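PDB 2ZDJ: hypothetical protein TTMA177 from Thermus thermophilus phage TMA, which is of unknown function and folds as a small, single-chain alpha and beta protein with a cystatin-like architecture. Local coordinates for residues I26-F40 with D47-P59. Numbering follows the deposited sequence.
Sequences ILEYIGSEEEPHALF and DYEEVWGIDSFVP
Strands 38-40 and 50-54 run antiparallel; the axes of these short strand segments approach to 4.6 Å, at 143°. Phe-40 and Trp-52 form a hydrogen-bonded pair, joined by two 2.8 Å bonds, Phe-40 N to Trp-52 O and Trp-52 N to Phe-40 O. Leu-39 faces Gly-53 in a non-hydrogen-bonded pair, and Pro-36 CB lies against Gly-53 CA.

On the helix side, Val-51 CG1, anti to its own N (chi1 178°), meets Ile-26 CG2 and Ile-30 CD1, each at 4.1 Å. Leu-39 CD2 touches the same methyl.

A classic beta bulge, Glu-49 and Glu-50 both facing Lys-42, breaks strand 47-54. Before it, Ile-26 CD1 rests by Tyr-48 CZ and OH; the side chains cross at about a right angle. Tyr-29 OH donates to Asp-47 OD1 (2.9 Å) on the syn side, 31° out of the carboxylate plane. Tyr-48 N reaches that oxygen from the opposite face.

On the other side, Phe-40 CZ packs on Pro-59 CB at 4.0 Å. Trp-52 NE1 donates to Glu-50 OE1 (3.0 Å), nearly in the indole plane. Tyr-14 OH also bonds OE1, and Lys-42 salt-bridges OE2.

Helix 20-30 thus covers the Val-51 and Leu-39 face; Phe-40, Ile-54 and Pro-59, with Phe-10 stacked on Phe-40, fill the other, consistent with a cystatin-like fold. Two donors on Asp-47 OD1 would favour an ionised carboxylate.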
loop_
_atom_site.group_PDB
_atom_site.type_symbol
_atom_site.label_atom_id
_atom_site.label_comp_id
_atom_site.label_asym_id
_atom_site.label_seq_id
_atom_site.Cartn_x
_atom_site.Cartn_y
_atom_site.Cartn_z
ATOM N N ILE A 26 -1.143 5.580 -8.488
ATOM C CA ILE A 26 -0.527 5.907 -7.202
ATOM C C ILE A 26 0.996 5.791 -7.275
ATOM O O ILE A 26 1.703 6.714 -6.894
ATOM C CB ILE A 26 -1.016 4.967 -6.064
ATOM C CG1 ILE A 26 -2.546 4.925 -6.007
ATOM C CG2 ILE A 26 -0.440 5.423 -4.734
ATOM C CD1 ILE A 26 -3.179 6.226 -5.745
ATOM N N LEU A 27 1.485 4.647 -7.756
ATOM C CA LEU A 27 2.917 4.419 -7.868
ATOM C C LEU A 27 3.599 5.552 -8.651
ATOM O O LEU A 27 4.663 6.025 -8.257
ATOM C CB LEU A 27 3.198 3.061 -8.541
ATOM C CG LEU A 27 2.755 1.764 -7.842
ATOM C CD1 LEU A 27 2.944 0.574 -8.778
ATOM C CD2 LEU A 27 3.555 1.556 -6.571
ATOM N N GLU A 28 2.987 6.009 -9.744
ATOM C CA GLU A 28 3.600 7.085 -10.526
ATOM C C GLU A 28 3.566 8.376 -9.733
ATOM O O GLU A 28 4.506 9.172 -9.774
ATOM C CB GLU A 28 2.873 7.292 -11.863
ATOM C CG GLU A 28 3.030 6.141 -12.822
ATOM C CD GLU A 28 2.590 6.496 -14.229
ATOM O OE1 GLU A 28 2.484 5.565 -15.062
ATOM O OE2 GLU A 28 2.361 7.700 -14.499
ATOM N N TYR A 29 2.463 8.577 -9.021
ATOM C CA TYR A 29 2.286 9.757 -8.194
ATOM C C TYR A 29 3.448 9.858 -7.203
ATOM O O TYR A 29 4.106 10.893 -7.095
ATOM C CB TYR A 29 0.968 9.652 -7.426
ATOM C CG TYR A 29 0.676 10.825 -6.519
ATOM C CD1 TYR A 29 0.607 12.127 -7.025
ATOM C CD2 TYR A 29 0.455 10.635 -5.158
ATOM C CE1 TYR A 29 0.324 13.208 -6.197
ATOM C CE2 TYR A 29 0.173 11.705 -4.318
ATOM C CZ TYR A 29 0.108 12.991 -4.842
ATOM O OH TYR A 29 -0.177 14.048 -4.007
ATOM N N ILE A 30 3.710 8.771 -6.490
ATOM C CA ILE A 30 4.777 8.783 -5.503
ATOM C C ILE A 30 6.157 8.531 -6.093
ATOM O O ILE A 30 7.159 8.577 -5.383
ATOM C CB ILE A 30 4.497 7.776 -4.386
ATOM C CG1 ILE A 30 4.567 6.352 -4.922
ATOM C CG2 ILE A 30 3.125 8.056 -3.791
ATOM C CD1 ILE A 30 4.423 5.296 -3.831
ATOM N N GLY A 31 6.201 8.263 -7.394
ATOM C CA GLY A 31 7.468 8.047 -8.069
ATOM C C GLY A 31 8.180 6.748 -7.774
ATOM O O GLY A 31 9.403 6.687 -7.856
ATOM N N SER A 32 7.428 5.702 -7.452
ATOM C CA SER A 32 8.025 4.409 -7.148
ATOM C C SER A 32 8.146 3.507 -8.370
ATOM O O SER A 32 7.244 3.468 -9.207
ATOM C CB SER A 32 7.195 3.686 -6.096
ATOM O OG SER A 32 7.624 2.341 -5.979
ATOM N N GLU A 33 9.254 2.770 -8.451
ATOM C CA GLU A 33 9.501 1.840 -9.550
ATOM C C GLU A 33 9.081 0.442 -9.100
ATOM O O GLU A 33 9.144 -0.512 -9.874
ATOM C CB GLU A 33 10.991 1.799 -9.917
ATOM C CG GLU A 33 11.767 3.094 -9.713
ATOM C CD GLU A 33 11.379 4.192 -10.687
ATOM O OE1 GLU A 33 10.219 4.652 -10.635
ATOM O OE2 GLU A 33 12.238 4.596 -11.502
ATOM N N GLU A 34 8.678 0.317 -7.836
ATOM C CA GLU A 34 8.267 -0.979 -7.302
ATOM C C GLU A 34 7.008 -1.429 -8.028
ATOM O O GLU A 34 6.254 -0.602 -8.547
ATOM C CB GLU A 34 8.003 -0.886 -5.795
ATOM C CG GLU A 34 9.210 -0.447 -4.947
ATOM C CD GLU A 34 10.411 -1.367 -5.109
ATOM O OE1 GLU A 34 10.208 -2.600 -5.163
ATOM O OE2 GLU A 34 11.557 -0.860 -5.169
ATOM N N GLU A 35 6.763 -2.731 -8.052
ATOM C CA GLU A 35 5.599 -3.231 -8.761
ATOM C C GLU A 35 4.670 -4.108 -7.937
ATOM O O GLU A 35 4.370 -5.241 -8.301
ATOM C CB GLU A 35 6.061 -3.975 -10.019
ATOM C CG GLU A 35 6.944 -3.118 -10.913
ATOM C CD GLU A 35 7.312 -3.797 -12.216
ATOM O OE1 GLU A 35 7.830 -4.933 -12.172
ATOM O OE2 GLU A 35 7.091 -3.189 -13.286
ATOM N N PRO A 36 4.177 -3.582 -6.814
ATOM C CA PRO A 36 3.274 -4.392 -5.994
ATOM C C PRO A 36 1.968 -4.647 -6.760
ATOM O O PRO A 36 1.707 -4.007 -7.778
ATOM C CB PRO A 36 3.074 -3.522 -4.763
ATOM C CG PRO A 36 3.074 -2.131 -5.362
ATOM C CD PRO A 36 4.254 -2.197 -6.317
ATOM N N HIS A 37 1.158 -5.585 -6.284
ATOM C CA HIS A 37 -0.104 -5.882 -6.953
ATOM C C HIS A 37 -1.306 -5.439 -6.129
ATOM O O HIS A 37 -2.448 -5.664 -6.507
ATOM C CB HIS A 37 -0.207 -7.379 -7.265
ATOM C CG HIS A 37 0.774 -7.850 -8.293
ATOM N ND1 HIS A 37 0.933 -7.221 -9.510
ATOM C CD2 HIS A 37 1.636 -8.894 -8.294
ATOM C CE1 HIS A 37 1.851 -7.858 -10.216
ATOM N NE2 HIS A 37 2.293 -8.877 -9.501
ATOM N N ALA A 38 -1.038 -4.801 -5.000
ATOM C CA ALA A 38 -2.085 -4.295 -4.128
ATOM C C ALA A 38 -1.416 -3.333 -3.168
ATOM O O ALA A 38 -0.250 -3.514 -2.794
ATOM C CB ALA A 38 -2.747 -5.423 -3.364
ATOM N N LEU A 39 -2.152 -2.306 -2.783
ATOM C CA LEU A 39 -1.621 -1.304 -1.880
ATOM C C LEU A 39 -2.510 -1.124 -0.671
ATOM O O LEU A 39 -3.694 -1.449 -0.698
ATOM C CB LEU A 39 -1.509 0.035 -2.604
ATOM C CG LEU A 39 -0.659 0.093 -3.877
ATOM C CD1 LEU A 39 -0.837 1.439 -4.543
ATOM C CD2 LEU A 39 0.813 -0.141 -3.527
ATOM N N PHE A 40 -1.906 -0.637 0.404
ATOM C CA PHE A 40 -2.613 -0.314 1.624
ATOM C C PHE A 40 -2.231 1.151 1.735
ATOM O O PHE A 40 -1.041 1.497 1.798
ATOM C CB PHE A 40 -2.077 -1.119 2.808
ATOM C CG PHE A 40 -2.696 -2.486 2.942
ATOM C CD1 PHE A 40 -3.946 -2.639 3.526
ATOM C CD2 PHE A 40 -2.024 -3.618 2.493
ATOM C CE1 PHE A 40 -4.524 -3.904 3.667
ATOM C CE2 PHE A 40 -2.593 -4.894 2.626
ATOM C CZ PHE A 40 -3.843 -5.034 3.215
ATOM N N ASP A 47 -4.537 14.015 0.973
ATOM C CA ASP A 47 -3.371 13.487 0.267
ATOM C C ASP A 47 -3.120 12.066 0.775
ATOM O O ASP A 47 -3.801 11.602 1.691
ATOM C CB ASP A 47 -2.148 14.373 0.538
ATOM C CG ASP A 47 -1.092 14.283 -0.556
ATOM O OD1 ASP A 47 -1.097 13.308 -1.336
ATOM O OD2 ASP A 47 -0.239 15.194 -0.631
ATOM N N TYR A 48 -2.166 11.366 0.171
ATOM C CA TYR A 48 -1.835 10.008 0.603
ATOM C C TYR A 48 -0.730 10.155 1.639
ATOM O O TYR A 48 0.391 10.512 1.302
ATOM C CB TYR A 48 -1.348 9.175 -0.588
ATOM C CG TYR A 48 -2.450 8.807 -1.549
ATOM C CD1 TYR A 48 -3.186 7.639 -1.372
ATOM C CD2 TYR A 48 -2.790 9.650 -2.610
ATOM C CE1 TYR A 48 -4.236 7.315 -2.221
ATOM C CE2 TYR A 48 -3.839 9.338 -3.469
ATOM C CZ TYR A 48 -4.563 8.169 -3.269
ATOM O OH TYR A 48 -5.633 7.860 -4.090
ATOM N N GLU A 49 -1.052 9.901 2.901
ATOM C CA GLU A 49 -0.076 10.030 3.977
ATOM C C GLU A 49 0.886 8.848 4.010
ATOM O O GLU A 49 2.060 8.989 4.359
ATOM C CB GLU A 49 -0.796 10.146 5.317
ATOM C CG GLU A 49 0.117 10.484 6.481
ATOM C CD GLU A 49 0.751 11.852 6.340
ATOM O OE1 GLU A 49 0.011 12.829 6.071
ATOM O OE2 GLU A 49 1.989 11.949 6.501
ATOM N N GLU A 50 0.377 7.672 3.661
ATOM C CA GLU A 50 1.200 6.477 3.627
ATOM C C GLU A 50 0.772 5.590 2.470
ATOM O O GLU A 50 -0.399 5.576 2.073
ATOM C CB GLU A 50 1.078 5.680 4.941
ATOM C CG GLU A 50 1.820 6.271 6.135
ATOM C CD GLU A 50 1.593 5.486 7.435
ATOM O OE1 GLU A 50 1.633 4.234 7.421
ATOM O OE2 GLU A 50 1.387 6.126 8.479
ATOM N N VAL A 51 1.735 4.868 1.916
ATOM C CA VAL A 51 1.460 3.927 0.845
ATOM C C VAL A 51 2.342 2.699 1.071
ATOM O O VAL A 51 3.562 2.799 1.176
ATOM C CB VAL A 51 1.743 4.538 -0.557
ATOM C CG1 VAL A 51 1.491 3.507 -1.637
ATOM C CG2 VAL A 51 0.841 5.747 -0.788
ATOM N N TRP A 52 1.710 1.540 1.177
ATOM C CA TRP A 52 2.443 0.295 1.384
ATOM C C TRP A 52 2.036 -0.708 0.324
ATOM O O TRP A 52 0.889 -0.723 -0.115
ATOM C CB TRP A 52 2.091 -0.329 2.729
ATOM C CG TRP A 52 2.387 0.479 3.923
ATOM C CD1 TRP A 52 1.719 1.588 4.355
ATOM C CD2 TRP A 52 3.365 0.182 4.922
ATOM N NE1 TRP A 52 2.217 1.996 5.571
ATOM C CE2 TRP A 52 3.229 1.149 5.941
ATOM C CE3 TRP A 52 4.343 -0.816 5.058
ATOM C CZ2 TRP A 52 4.037 1.150 7.089
ATOM C CZ3 TRP A 52 5.148 -0.818 6.200
ATOM C CH2 TRP A 52 4.987 0.161 7.200
ATOM N N GLY A 53 2.957 -1.577 -0.068
ATOM C CA GLY A 53 2.589 -2.575 -1.052
ATOM C C GLY A 53 2.886 -3.997 -0.632
ATOM O O GLY A 53 3.716 -4.246 0.245
ATOM N N ILE A 54 2.159 -4.930 -1.231
ATOM C CA ILE A 54 2.379 -6.343 -0.995
ATOM C C ILE A 54 2.485 -6.899 -2.400
ATOM O O ILE A 54 1.826 -6.409 -3.325
ATOM C CB ILE A 54 1.226 -7.048 -0.197
ATOM C CG1 ILE A 54 -0.092 -7.033 -0.970
ATOM C CG2 ILE A 54 1.065 -6.394 1.163
ATOM C CD1 ILE A 54 -0.840 -5.754 -0.880
ATOM N N ASP A 55 3.332 -7.902 -2.576
ATOM C CA ASP A 55 3.535 -8.480 -3.897
ATOM C C ASP A 55 2.400 -9.380 -4.377
ATOM O O ASP A 55 2.395 -9.829 -5.524
ATOM C CB ASP A 55 4.881 -9.203 -3.911
ATOM C CG ASP A 55 6.048 -8.230 -3.775
ATOM O OD1 ASP A 55 7.090 -8.594 -3.185
ATOM O OD2 ASP A 55 5.918 -7.089 -4.272
ATOM N N SER A 56 1.426 -9.619 -3.509
ATOM C CA SER A 56 0.272 -10.442 -3.859
ATOM C C SER A 56 -0.968 -9.570 -4.129
ATOM O O SER A 56 -1.129 -8.503 -3.534
ATOM C CB SER A 56 -0.026 -11.422 -2.718
ATOM O OG SER A 56 -1.273 -12.075 -2.904
ATOM N N PHE A 57 -1.839 -10.025 -5.027
ATOM C CA PHE A 57 -3.063 -9.288 -5.340
ATOM C C PHE A 57 -4.055 -9.489 -4.201
ATOM O O PHE A 57 -4.819 -8.586 -3.851
ATOM C CB PHE A 57 -3.690 -9.799 -6.636
ATOM C CG PHE A 57 -4.912 -9.037 -7.053
ATOM C CD1 PHE A 57 -4.797 -7.770 -7.618
ATOM C CD2 PHE A 57 -6.178 -9.574 -6.864
ATOM C CE1 PHE A 57 -5.934 -7.045 -7.989
ATOM C CE2 PHE A 57 -7.319 -8.858 -7.231
ATOM C CZ PHE A 57 -7.196 -7.591 -7.795
ATOM N N VAL A 58 -4.036 -10.687 -3.631
ATOM C CA VAL A 58 -4.911 -11.020 -2.524
ATOM C C VAL A 58 -4.177 -10.724 -1.227
ATOM O O VAL A 58 -3.015 -11.091 -1.060
ATOM C CB VAL A 58 -5.290 -12.511 -2.532
ATOM C CG1 VAL A 58 -6.300 -12.796 -1.422
ATOM C CG2 VAL A 58 -5.847 -12.901 -3.897
ATOM N N PRO A 59 -4.843 -10.042 -0.292
ATOM C CA PRO A 59 -4.209 -9.718 0.987
ATOM C C PRO A 59 -4.344 -10.838 2.020
ATOM O O PRO A 59 -5.450 -11.213 2.395
ATOM C CB PRO A 59 -4.946 -8.455 1.411
ATOM C CG PRO A 59 -6.368 -8.747 0.937
ATOM C CD PRO A 59 -6.132 -9.338 -0.449
#